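Local atomic coordinates of glutamine aminotransferase class-II domain protein (Ruegeria pomeroyi, PDB entry 3MDN), a protein that probably hydrolyses glutamine to release ammonia through an N-terminal cysteine nucleophile, as in other class-II glutamine amidotransferases of the Ntn-hydrolase clan. Residues Arg108-Asn114 with Leu187-Asp193; Ala105-Trp109 with Leu153-Glu158; Gly11-Glu17 with Ala76-Gly82. One frame throughout, in Å; residues are numbered along the deposited sequence.

Overall arrangement
Burial and chemistry change together across these three contacts. Contact 1, its centre about 2 Å from that of the chain, is a core pairing of two neighbouring strands, built from regular backbone bonds and aromatic side chains. Contact 2, its centre about 10 Å from that of contact 1, begins from the same hairpin and shares Trp-109; there the partner is a helix end, and apolar packing gives way at its exposed side to a salt bridge. Contact 3 belongs to a separate two-stranded sheet, its centre about 18 Å from that of contact 1, without touching either of the others. Partly buried and beside a second subunit, it relies on more charged and polar side chains.

Contact 1 of 3, residues Arg108-Asn114 with Leu187-Asp193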
loop_
_atom_site.group_PDB
_atom_site.type_symbol
_atom_site.label_atom_id
_atom_site.label_comp_id
_atom_site.label_asym_id
_atom_site.label_seq_id
_atom_site.Cartn_x
_atom_site.Cartn_y
_atom_site.Cartn_z
ATOM N N ARG D 108 -0.024 -16.542 22.110
ATOM C CA ARG D 108 -1.143 -15.814 22.754
ATOM C C ARG D 108 -0.871 -14.322 23.069
ATOM O O ARG D 108 -1.810 -13.574 23.453
ATOM C CB ARG D 108 -1.593 -16.499 24.071
ATOM C CG ARG D 108 -2.160 -17.938 23.975
ATOM C CD ARG D 108 -2.479 -18.505 25.399
ATOM N NE ARG D 108 -3.154 -17.485 26.217
ATOM C CZ ARG D 108 -3.427 -17.576 27.524
ATOM N NH1 ARG D 108 -3.091 -18.664 28.217
ATOM N NH2 ARG D 108 -4.043 -16.569 28.140
ATOM N N TRP D 109 0.389 -13.902 22.926
ATOM C CA TRP D 109 0.858 -12.611 23.460
ATOM C C TRP D 109 0.999 -11.533 22.384
ATOM O O TRP D 109 1.296 -11.851 21.229
ATOM C CB TRP D 109 2.218 -12.784 24.136
ATOM C CG TRP D 109 2.141 -13.550 25.400
ATOM C CD1 TRP D 109 2.096 -14.905 25.553
ATOM C CD2 TRP D 109 2.082 -12.989 26.724
ATOM N NE1 TRP D 109 2.030 -15.231 26.907
ATOM C CE2 TRP D 109 2.013 -14.070 27.640
ATOM C CE3 TRP D 109 2.049 -11.686 27.212
ATOM C CZ2 TRP D 109 1.935 -13.878 29.018
ATOM C CZ3 TRP D 109 1.972 -11.488 28.581
ATOM C CH2 TRP D 109 1.917 -12.586 29.477
ATOM N N CYS D 110 0.759 -10.282 22.763
ATOM C CA CYS D 110 1.046 -9.166 21.874
ATOM C C CYS D 110 1.684 -8.086 22.684
ATOM O O CYS D 110 1.626 -8.129 23.908
ATOM C CB CYS D 110 -0.208 -8.644 21.166
ATOM S SG CYS D 110 -1.546 -8.132 22.252
ATOM N N PHE D 111 2.277 -7.104 22.021
ATOM C CA PHE D 111 3.230 -6.236 22.692
ATOM C C PHE D 111 3.477 -4.995 21.848
ATOM O O PHE D 111 3.568 -5.080 20.635
ATOM C CB PHE D 111 4.530 -7.041 22.859
ATOM C CG PHE D 111 5.643 -6.309 23.562
ATOM C CD1 PHE D 111 6.490 -5.467 22.858
ATOM C CD2 PHE D 111 5.861 -6.502 24.918
ATOM C CE1 PHE D 111 7.518 -4.808 23.497
ATOM C CE2 PHE D 111 6.889 -5.852 25.577
ATOM C CZ PHE D 111 7.718 -4.996 24.865
HETATM N N MSE D 112 3.551 -3.847 22.488
HETATM C CA MSE D 112 3.969 -2.610 21.828
HETATM C C MSE D 112 4.777 -1.727 22.790
HETATM O O MSE D 112 4.641 -1.835 24.012
HETATM C CB MSE D 112 2.779 -1.854 21.243
HETATM C CG MSE D 112 1.716 -1.475 22.214
HETATM SE SE MSE D 112 0.277 -0.563 21.258
HETATM C CE MSE D 112 -0.854 -0.319 22.860
ATOM N N HIS D 113 5.632 -0.887 22.220
ATOM C CA HIS D 113 6.667 -0.223 22.960
ATOM C C HIS D 113 6.868 1.160 22.340
ATOM O O HIS D 113 6.900 1.314 21.136
ATOM C CB HIS D 113 7.959 -1.071 22.904
ATOM C CG HIS D 113 9.231 -0.293 23.099
ATOM N ND1 HIS D 113 9.632 0.200 24.323
ATOM C CD2 HIS D 113 10.212 0.040 22.224
ATOM C CE1 HIS D 113 10.790 0.826 24.193
ATOM N NE2 HIS D 113 11.166 0.741 22.928
ATOM N N ASN D 114 6.964 2.147 23.208
ATOM C CA ASN D 114 7.313 3.511 22.900
ATOM C C ASN D 114 8.679 3.748 23.587
ATOM O O ASN D 114 8.848 3.434 24.788
ATOM C CB ASN D 114 6.209 4.412 23.508
ATOM C CG ASN D 114 6.187 5.801 22.941
ATOM O OD1 ASN D 114 5.300 6.595 23.278
ATOM N ND2 ASN D 114 7.149 6.128 22.089
ATOM N N LEU D 187 11.552 3.412 27.994
ATOM C CA LEU D 187 10.560 2.381 27.763
ATOM C C LEU D 187 9.182 2.677 28.363
ATOM O O LEU D 187 9.045 2.870 29.552
ATOM C CB LEU D 187 11.052 1.050 28.360
ATOM C CG LEU D 187 9.984 -0.060 28.242
ATOM C CD1 LEU D 187 10.571 -1.277 27.605
ATOM C CD2 LEU D 187 9.405 -0.434 29.599
ATOM N N SER D 188 8.160 2.664 27.521
ATOM C CA SER D 188 6.816 2.493 27.989
ATOM C C SER D 188 6.330 1.399 27.071
ATOM O O SER D 188 6.610 1.408 25.851
ATOM C CB SER D 188 5.995 3.775 27.823
ATOM O OG SER D 188 5.488 3.783 26.508
ATOM N N ALA D 189 5.678 0.395 27.635
ATOM C CA ALA D 189 5.213 -0.736 26.827
ATOM C C ALA D 189 3.858 -1.180 27.346
ATOM O O ALA D 189 3.577 -1.036 28.555
ATOM C CB ALA D 189 6.192 -1.888 26.946
ATOM N N ALA D 190 3.030 -1.711 26.445
ATOM C CA ALA D 190 1.784 -2.410 26.817
ATOM C C ALA D 190 1.811 -3.772 26.196
ATOM O O ALA D 190 2.370 -3.954 25.104
ATOM C CB ALA D 190 0.545 -1.642 26.341
ATOM N N PHE D 191 1.246 -4.752 26.881
ATOM C CA PHE D 191 1.345 -6.130 26.429
ATOM C C PHE D 191 0.272 -6.993 27.112
ATOM O O PHE D 191 -0.216 -6.623 28.155
ATOM C CB PHE D 191 2.773 -6.705 26.568
ATOM C CG PHE D 191 3.369 -6.602 27.953
ATOM C CD1 PHE D 191 3.915 -5.407 28.415
ATOM C CD2 PHE D 191 3.413 -7.711 28.789
ATOM C CE1 PHE D 191 4.453 -5.323 29.701
ATOM C CE2 PHE D 191 3.956 -7.630 30.071
ATOM C CZ PHE D 191 4.496 -6.458 30.518
ATOM N N SER D 192 -0.126 -8.100 26.474
ATOM C CA SER D 192 -1.270 -8.921 26.938
ATOM C C SER D 192 -1.110 -10.368 26.558
ATOM O O SER D 192 -0.458 -10.699 25.541
ATOM C CB SER D 192 -2.586 -8.425 26.313
ATOM O OG SER D 192 -3.729 -9.098 26.857
ATOM N N ASP D 193 -1.750 -11.241 27.324
ATOM C CA ASP D 193 -1.832 -12.657 26.953
ATOM C C ASP D 193 -3.247 -12.960 26.534
ATOM O O ASP D 193 -3.605 -14.106 26.372
ATOM C CB ASP D 193 -1.426 -13.573 28.118
ATOM C CG ASP D 193 -2.197 -13.267 29.409
ATOM O OD1 ASP D 193 -3.165 -12.462 29.369
ATOM O OD2 ASP D 193 -1.829 -13.816 30.471
#
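Trp-109 lays one face of its indole against Asp-193, whose CB stands 3.5 Å from the centroid of the six-membered ring in a CH-pi contact. Trp-109 CZ3 meets the edge of the Phe-191 ring at CD2, 4.0 Å away. The Phe-111 and Phe-191 side chains run alongside each other, their rings meeting obliquely with planes 36° apart, and Phe-111 CD2 lies 3.5 Å from Phe-191 CB; beyond them Phe-149 and Tyr-198 continue the aromatic layer. Phe-111 CG is anti to the backbone N (chi1 -179°), which carries CZ along the strand to Ala-189 CB. Met-112, a selenomethionine, and Ala-190 pack on the other face, near Trp-6. Strands 109-114 and 187-192 run antiparallel, and paired backbone bonds join Cys-110 to Ser-192, Met-112 to Ala-190 and Asn-114 to Ser-188. At the Arg-108 end of the pair, Arg-108 NH2 bonds to Asp-193 O at 3.1 Å, from above the carbonyl plane, while Asp-193 OD1 accepts the backbone N of Thr-196 and of Gln-195. This is central sheet of the Ntn-type fold, covered on its aromatic side by helix 144-154. Its chemistry implies a core whose polar backbone is satisfied within the sheet, leaving charge to the strand end.

Contact 2 of 3, residues Ala105-Trp109 with Leu153-Glu158; sequences AARRW and LSEGLE
Two hydrogen bonds between Ala-106 and Trp-109 close a type II' beta turn, while the facing helix 144-154 ends in a Schellman motif with Gly-156, at positive phi, as its C-prime residue. The contact therefore sets a hairpin turn of the central sheet against a helix terminus, a sheet-to-helix junction within the class-II amidotransferase domain. In the motif Gly-156 N bonds to Leu-153 O, and the chain then swings Leu-157 and Glu-158 back toward the turn.

Trp-109 supplies the broad surface. Leu-157 lies over a face of its indole, CG 3.9 Å from the centroid of the six-membered ring and only 10° off the normal, with its CD2 branch 3.7 Å from Trp-109 CE3. Leu-157 has CG anti to its backbone N (chi1 178°), which brings both methyls to the side where the ring lies. Leu-157 takes the face opposite Asp-193, so the indole is held between the two. Next to the pyrrole part, Glu-158 passes its CG 3.5 Å from Trp-109 NE1. Leu-153 extends the apolar patch by placing CD1 4.1 Å from Ala-106 CB; Phe-135 packs on Leu-153 and Phe-149 on Ala-106.

Toward the surface the chemistry turns ionic. Arg-107 is extended from CG to NE and crosses Glu-158 at about a right angle, its NH2 going on to a second carboxylate, Glu-134 of helix 133-136. One guanidinium thus spans two acidic groups, which probably limits its rotation. The bond to Glu-158 is nearly straight at 172°: Arg-107 NH1 reaches the syn lone pair of Glu-158 OE2 at 3.1 Å, in the guanidinium plane.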
loop_
_atom_site.group_PDB
_atom_site.type_symbol
_atom_site.label_atom_id
_atom_site.label_comp_id
_atom_site.label_asym_id
_atom_site.label_seq_id
_atom_site.Cartn_x
_atom_site.Cartn_y
_atom_site.Cartn_z
ATOM N N ALA D 105 3.196 -9.770 17.768
ATOM C CA ALA D 105 2.398 -10.841 18.354
ATOM C C ALA D 105 3.117 -12.135 18.104
ATOM O O ALA D 105 3.724 -12.318 17.048
ATOM C CB ALA D 105 0.996 -10.891 17.696
ATOM N N ALA D 106 3.048 -13.034 19.071
ATOM C CA ALA D 106 3.569 -14.378 18.883
ATOM C C ALA D 106 2.812 -15.250 19.875
ATOM O O ALA D 106 2.708 -14.891 21.047
ATOM C CB ALA D 106 5.076 -14.416 19.127
ATOM N N ARG D 107 2.258 -16.360 19.390
ATOM C CA ARG D 107 1.399 -17.219 20.204
ATOM C C ARG D 107 0.212 -16.441 20.798
ATOM O O ARG D 107 -0.472 -15.746 20.068
ATOM C CB ARG D 107 2.232 -17.871 21.307
ATOM C CG ARG D 107 3.308 -18.760 20.728
ATOM C CD ARG D 107 4.223 -19.280 21.803
ATOM N NE ARG D 107 5.292 -20.041 21.159
ATOM C CZ ARG D 107 6.231 -20.707 21.811
ATOM N NH1 ARG D 107 6.235 -20.704 23.150
ATOM N NH2 ARG D 107 7.159 -21.370 21.127
ATOM N N ARG D 108 -0.024 -16.542 22.110
ATOM C CA ARG D 108 -1.143 -15.814 22.754
ATOM C C ARG D 108 -0.871 -14.322 23.069
ATOM O O ARG D 108 -1.810 -13.574 23.453
ATOM C CB ARG D 108 -1.593 -16.499 24.071
ATOM C CG ARG D 108 -2.160 -17.938 23.975
ATOM C CD ARG D 108 -2.479 -18.505 25.399
ATOM N NE ARG D 108 -3.154 -17.485 26.217
ATOM C CZ ARG D 108 -3.427 -17.576 27.524
ATOM N NH1 ARG D 108 -3.091 -18.664 28.217
ATOM N NH2 ARG D 108 -4.043 -16.569 28.140
ATOM N N TRP D 109 0.389 -13.902 22.926
ATOM C CA TRP D 109 0.858 -12.611 23.460
ATOM C C TRP D 109 0.999 -11.533 22.384
ATOM O O TRP D 109 1.296 -11.851 21.229
ATOM C CB TRP D 109 2.218 -12.784 24.136
ATOM C CG TRP D 109 2.141 -13.550 25.400
ATOM C CD1 TRP D 109 2.096 -14.905 25.553
ATOM C CD2 TRP D 109 2.082 -12.989 26.724
ATOM N NE1 TRP D 109 2.030 -15.231 26.907
ATOM C CE2 TRP D 109 2.013 -14.070 27.640
ATOM C CE3 TRP D 109 2.049 -11.686 27.212
ATOM C CZ2 TRP D 109 1.935 -13.878 29.018
ATOM C CZ3 TRP D 109 1.972 -11.488 28.581
ATOM C CH2 TRP D 109 1.917 -12.586 29.477
ATOM N N LEU D 153 9.960 -12.978 25.813
ATOM C CA LEU D 153 9.542 -14.382 25.603
ATOM C C LEU D 153 10.670 -15.352 25.958
ATOM O O LEU D 153 10.456 -16.288 26.739
ATOM C CB LEU D 153 8.999 -14.631 24.175
ATOM C CG LEU D 153 7.583 -14.046 24.005
ATOM C CD1 LEU D 153 7.192 -13.767 22.554
ATOM C CD2 LEU D 153 6.512 -14.902 24.708
ATOM N N SER D 154 11.872 -15.117 25.417
ATOM C CA SER D 154 13.051 -15.973 25.710
ATOM C C SER D 154 13.304 -16.070 27.222
ATOM O O SER D 154 13.753 -17.103 27.705
ATOM C CB SER D 154 14.311 -15.444 25.008
ATOM O OG SER D 154 14.064 -15.263 23.617
ATOM N N GLU D 155 12.981 -14.999 27.950
ATOM C CA GLU D 155 13.169 -14.940 29.403
ATOM C C GLU D 155 11.963 -15.438 30.242
ATOM O O GLU D 155 11.942 -15.240 31.436
ATOM C CB GLU D 155 13.518 -13.509 29.842
ATOM C CG GLU D 155 14.903 -12.976 29.417
ATOM C CD GLU D 155 16.066 -13.666 30.155
ATOM O OE1 GLU D 155 15.852 -14.252 31.223
ATOM O OE2 GLU D 155 17.200 -13.641 29.657
ATOM N N GLY D 156 10.961 -16.062 29.625
ATOM C CA GLY D 156 9.827 -16.616 30.382
ATOM C C GLY D 156 8.584 -15.737 30.493
ATOM O O GLY D 156 7.797 -15.911 31.427
ATOM N N LEU D 157 8.381 -14.820 29.533
ATOM C CA LEU D 157 7.189 -13.948 29.544
ATOM C C LEU D 157 5.891 -14.733 29.752
ATOM O O LEU D 157 4.991 -14.279 30.478
ATOM C CB LEU D 157 7.093 -13.080 28.281
ATOM C CG LEU D 157 5.867 -12.159 28.156
ATOM C CD1 LEU D 157 5.976 -11.011 29.115
ATOM C CD2 LEU D 157 5.734 -11.584 26.767
ATOM N N GLU D 158 5.829 -15.917 29.147
ATOM C CA GLU D 158 4.654 -16.797 29.221
ATOM C C GLU D 158 4.238 -17.225 30.621
ATOM O O GLU D 158 3.053 -17.382 30.875
ATOM C CB GLU D 158 4.791 -18.023 28.284
ATOM C CG GLU D 158 4.590 -17.645 26.791
ATOM C CD GLU D 158 5.053 -18.735 25.820
ATOM O OE1 GLU D 158 6.198 -19.217 25.956
ATOM O OE2 GLU D 158 4.276 -19.104 24.906
#

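Contact 3 of 3, residues Gly11-Glu17 with Ala76-Gly82; sequences GTPIFLE and AHHVRSG
Ala-76, near the end of helix 70-78, uses its O to accept Glu-17 N at 2.9 Å and its CB to meet Leu-16 CB. Next, His-77 offers ND1 to Glu-17 OE2 at 2.8 Å, a histidine-carboxylate bond lying near the imidazole plane but meeting the oxygen from above the carboxylate plane; the two planes stand 63° apart. Glu-17 CG sits between its backbone N and carbonyl carbon (chi1 68°), which lets the extended chain run back beside His-77. The same OE2 forms a salt bridge with Arg-54 of the second subunit. Replacing Glu-17 by an alanine would probably leave His-77 ND1 without this acceptor and take one carboxylate from that arginine. Val-79 O takes Leu-16 N, while its side chain packs on Leu-16 and on Val-79 of the second subunit. Arg-80 then lies alongside Phe-15, CG 3.9 Å from the ring centroid over one face, the guanidinium only 12° from parallel to the ring; Arg-54 of the second subunit makes a cation-pi contact with Phe-15. Ser-81 and Ile-14 exchange two backbone bonds in the short antiparallel ladder; beyond it, where both chains turn, Gly-82 O accepts Gly-11 N at 2.9 Å. The ladder pairs strand 13-15 with 80-81, Glu-17 ties it to the end of helix 70-78, and Phe-15 and Glu-17, both meeting Arg-54 of the second subunit, place this polar contact at the interface.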
loop_
_atom_site.group_PDB
_atom_site.type_symbol
_atom_site.label_atom_id
_atom_site.label_comp_id
_atom_site.label_asym_id
_atom_site.label_seq_id
_atom_site.Cartn_x
_atom_site.Cartn_y
_atom_site.Cartn_z
ATOM N N GLY D 11 -11.778 -4.534 29.285
ATOM C CA GLY D 11 -13.095 -4.451 29.923
ATOM C C GLY D 11 -14.232 -4.965 29.035
ATOM O O GLY D 11 -14.033 -5.819 28.156
ATOM N N THR D 12 -15.438 -4.446 29.263
ATOM C CA THR D 12 -16.576 -4.760 28.390
ATOM C C THR D 12 -16.252 -4.422 26.917
ATOM O O THR D 12 -15.721 -3.343 26.660
ATOM C CB THR D 12 -17.806 -3.960 28.839
ATOM O OG1 THR D 12 -18.098 -4.320 30.180
ATOM C CG2 THR D 12 -19.011 -4.264 27.992
ATOM N N PRO D 13 -16.592 -5.323 25.960
ATOM C CA PRO D 13 -16.179 -5.047 24.589
ATOM C C PRO D 13 -16.706 -3.726 24.033
ATOM O O PRO D 13 -17.880 -3.416 24.198
ATOM C CB PRO D 13 -16.718 -6.259 23.780
ATOM C CG PRO D 13 -16.832 -7.373 24.788
ATOM C CD PRO D 13 -17.239 -6.643 26.091
ATOM N N ILE D 14 -15.821 -2.962 23.392
ATOM C CA ILE D 14 -16.181 -1.758 22.629
ATOM C C ILE D 14 -15.645 -1.834 21.158
ATOM O O ILE D 14 -14.760 -2.629 20.855
ATOM C CB ILE D 14 -15.635 -0.493 23.328
ATOM C CG1 ILE D 14 -14.107 -0.584 23.472
ATOM C CG2 ILE D 14 -16.274 -0.303 24.759
ATOM C CD1 ILE D 14 -13.457 0.666 24.040
ATOM N N PHE D 15 -16.194 -1.025 20.253
ATOM C CA PHE D 15 -15.629 -0.888 18.936
ATOM C C PHE D 15 -14.224 -0.301 19.019
ATOM O O PHE D 15 -13.971 0.652 19.775
ATOM C CB PHE D 15 -16.517 -0.008 18.049
ATOM C CG PHE D 15 -17.894 -0.576 17.793
ATOM C CD1 PHE D 15 -18.086 -1.567 16.831
ATOM C CD2 PHE D 15 -19.001 -0.107 18.510
ATOM C CE1 PHE D 15 -19.369 -2.096 16.585
ATOM C CE2 PHE D 15 -20.273 -0.623 18.285
ATOM C CZ PHE D 15 -20.461 -1.623 17.304
ATOM N N LEU D 16 -13.298 -0.857 18.247
ATOM C CA LEU D 16 -11.905 -0.438 18.370
ATOM C C LEU D 16 -11.801 1.091 18.258
ATOM O O LEU D 16 -11.088 1.730 19.029
ATOM C CB LEU D 16 -11.005 -1.136 17.348
ATOM C CG LEU D 16 -11.109 -2.665 17.216
ATOM C CD1 LEU D 16 -10.059 -3.193 16.231
ATOM C CD2 LEU D 16 -10.993 -3.414 18.544
ATOM N N GLU D 17 -12.551 1.663 17.319
ATOM C CA GLU D 17 -12.546 3.105 17.116
ATOM C C GLU D 17 -12.863 3.928 18.379
ATOM O O GLU D 17 -12.394 5.046 18.488
ATOM C CB GLU D 17 -13.494 3.501 15.979
ATOM C CG GLU D 17 -14.971 3.295 16.272
ATOM C CD GLU D 17 -15.872 3.792 15.145
ATOM O OE1 GLU D 17 -15.334 4.268 14.121
ATOM O OE2 GLU D 17 -17.114 3.681 15.255
ATOM N N ALA D 76 -11.885 -0.910 12.487
ATOM C CA ALA D 76 -12.022 -0.205 13.758
ATOM C C ALA D 76 -13.470 0.229 13.977
ATOM O O ALA D 76 -13.920 0.304 15.106
ATOM C CB ALA D 76 -11.060 0.984 13.833
ATOM N N HIS D 77 -14.212 0.460 12.901
ATOM C CA HIS D 77 -15.631 0.842 13.005
ATOM C C HIS D 77 -16.543 -0.361 13.272
ATOM O O HIS D 77 -17.664 -0.198 13.723
ATOM C CB HIS D 77 -16.078 1.566 11.710
ATOM C CG HIS D 77 -17.498 2.064 11.719
ATOM N ND1 HIS D 77 -17.970 2.966 12.644
ATOM C CD2 HIS D 77 -18.522 1.851 10.854
ATOM C CE1 HIS D 77 -19.235 3.246 12.387
ATOM N NE2 HIS D 77 -19.591 2.583 11.303
ATOM N N HIS D 78 -16.069 -1.574 12.992
ATOM C CA HIS D 78 -16.988 -2.726 12.917
ATOM C C HIS D 78 -16.694 -3.834 13.899
ATOM O O HIS D 78 -17.601 -4.552 14.282
ATOM C CB HIS D 78 -17.080 -3.303 11.490
ATOM C CG HIS D 78 -18.074 -2.593 10.634
ATOM N ND1 HIS D 78 -17.723 -1.597 9.740
ATOM C CD2 HIS D 78 -19.420 -2.696 10.570
ATOM C CE1 HIS D 78 -18.813 -1.120 9.173
ATOM N NE2 HIS D 78 -19.854 -1.777 9.651
ATOM N N VAL D 79 -15.425 -3.989 14.257
ATOM C CA VAL D 79 -14.980 -4.997 15.213
ATOM C C VAL D 79 -15.035 -4.497 16.673
ATOM O O VAL D 79 -14.547 -3.403 17.003
ATOM C CB VAL D 79 -13.519 -5.426 14.902
ATOM C CG1 VAL D 79 -13.010 -6.443 15.922
ATOM C CG2 VAL D 79 -13.399 -5.964 13.468
ATOM N N ARG D 80 -15.613 -5.325 17.542
ATOM C CA ARG D 80 -15.656 -5.087 18.978
ATOM C C ARG D 80 -14.698 -5.999 19.731
ATOM O O ARG D 80 -14.561 -7.171 19.400
ATOM C CB ARG D 80 -17.058 -5.345 19.487
ATOM C CG ARG D 80 -17.895 -4.099 19.594
ATOM C CD ARG D 80 -19.332 -4.479 19.860
ATOM N NE ARG D 80 -19.698 -5.643 19.042
ATOM C CZ ARG D 80 -20.950 -6.053 18.858
ATOM N NH1 ARG D 80 -21.957 -5.376 19.405
ATOM N NH2 ARG D 80 -21.194 -7.129 18.128
ATOM N N SER D 81 -14.016 -5.458 20.738
ATOM C CA SER D 81 -13.115 -6.267 21.555
ATOM C C SER D 81 -13.062 -5.745 22.992
ATOM O O SER D 81 -13.227 -4.554 23.248
ATOM C CB SER D 81 -11.710 -6.333 20.931
ATOM O OG SER D 81 -10.811 -7.067 21.755
ATOM N N GLY D 82 -12.859 -6.669 23.922
ATOM C CA GLY D 82 -12.750 -6.359 25.320
ATOM C C GLY D 82 -11.291 -6.302 25.731
ATOM O O GLY D 82 -10.989 -6.008 26.891
#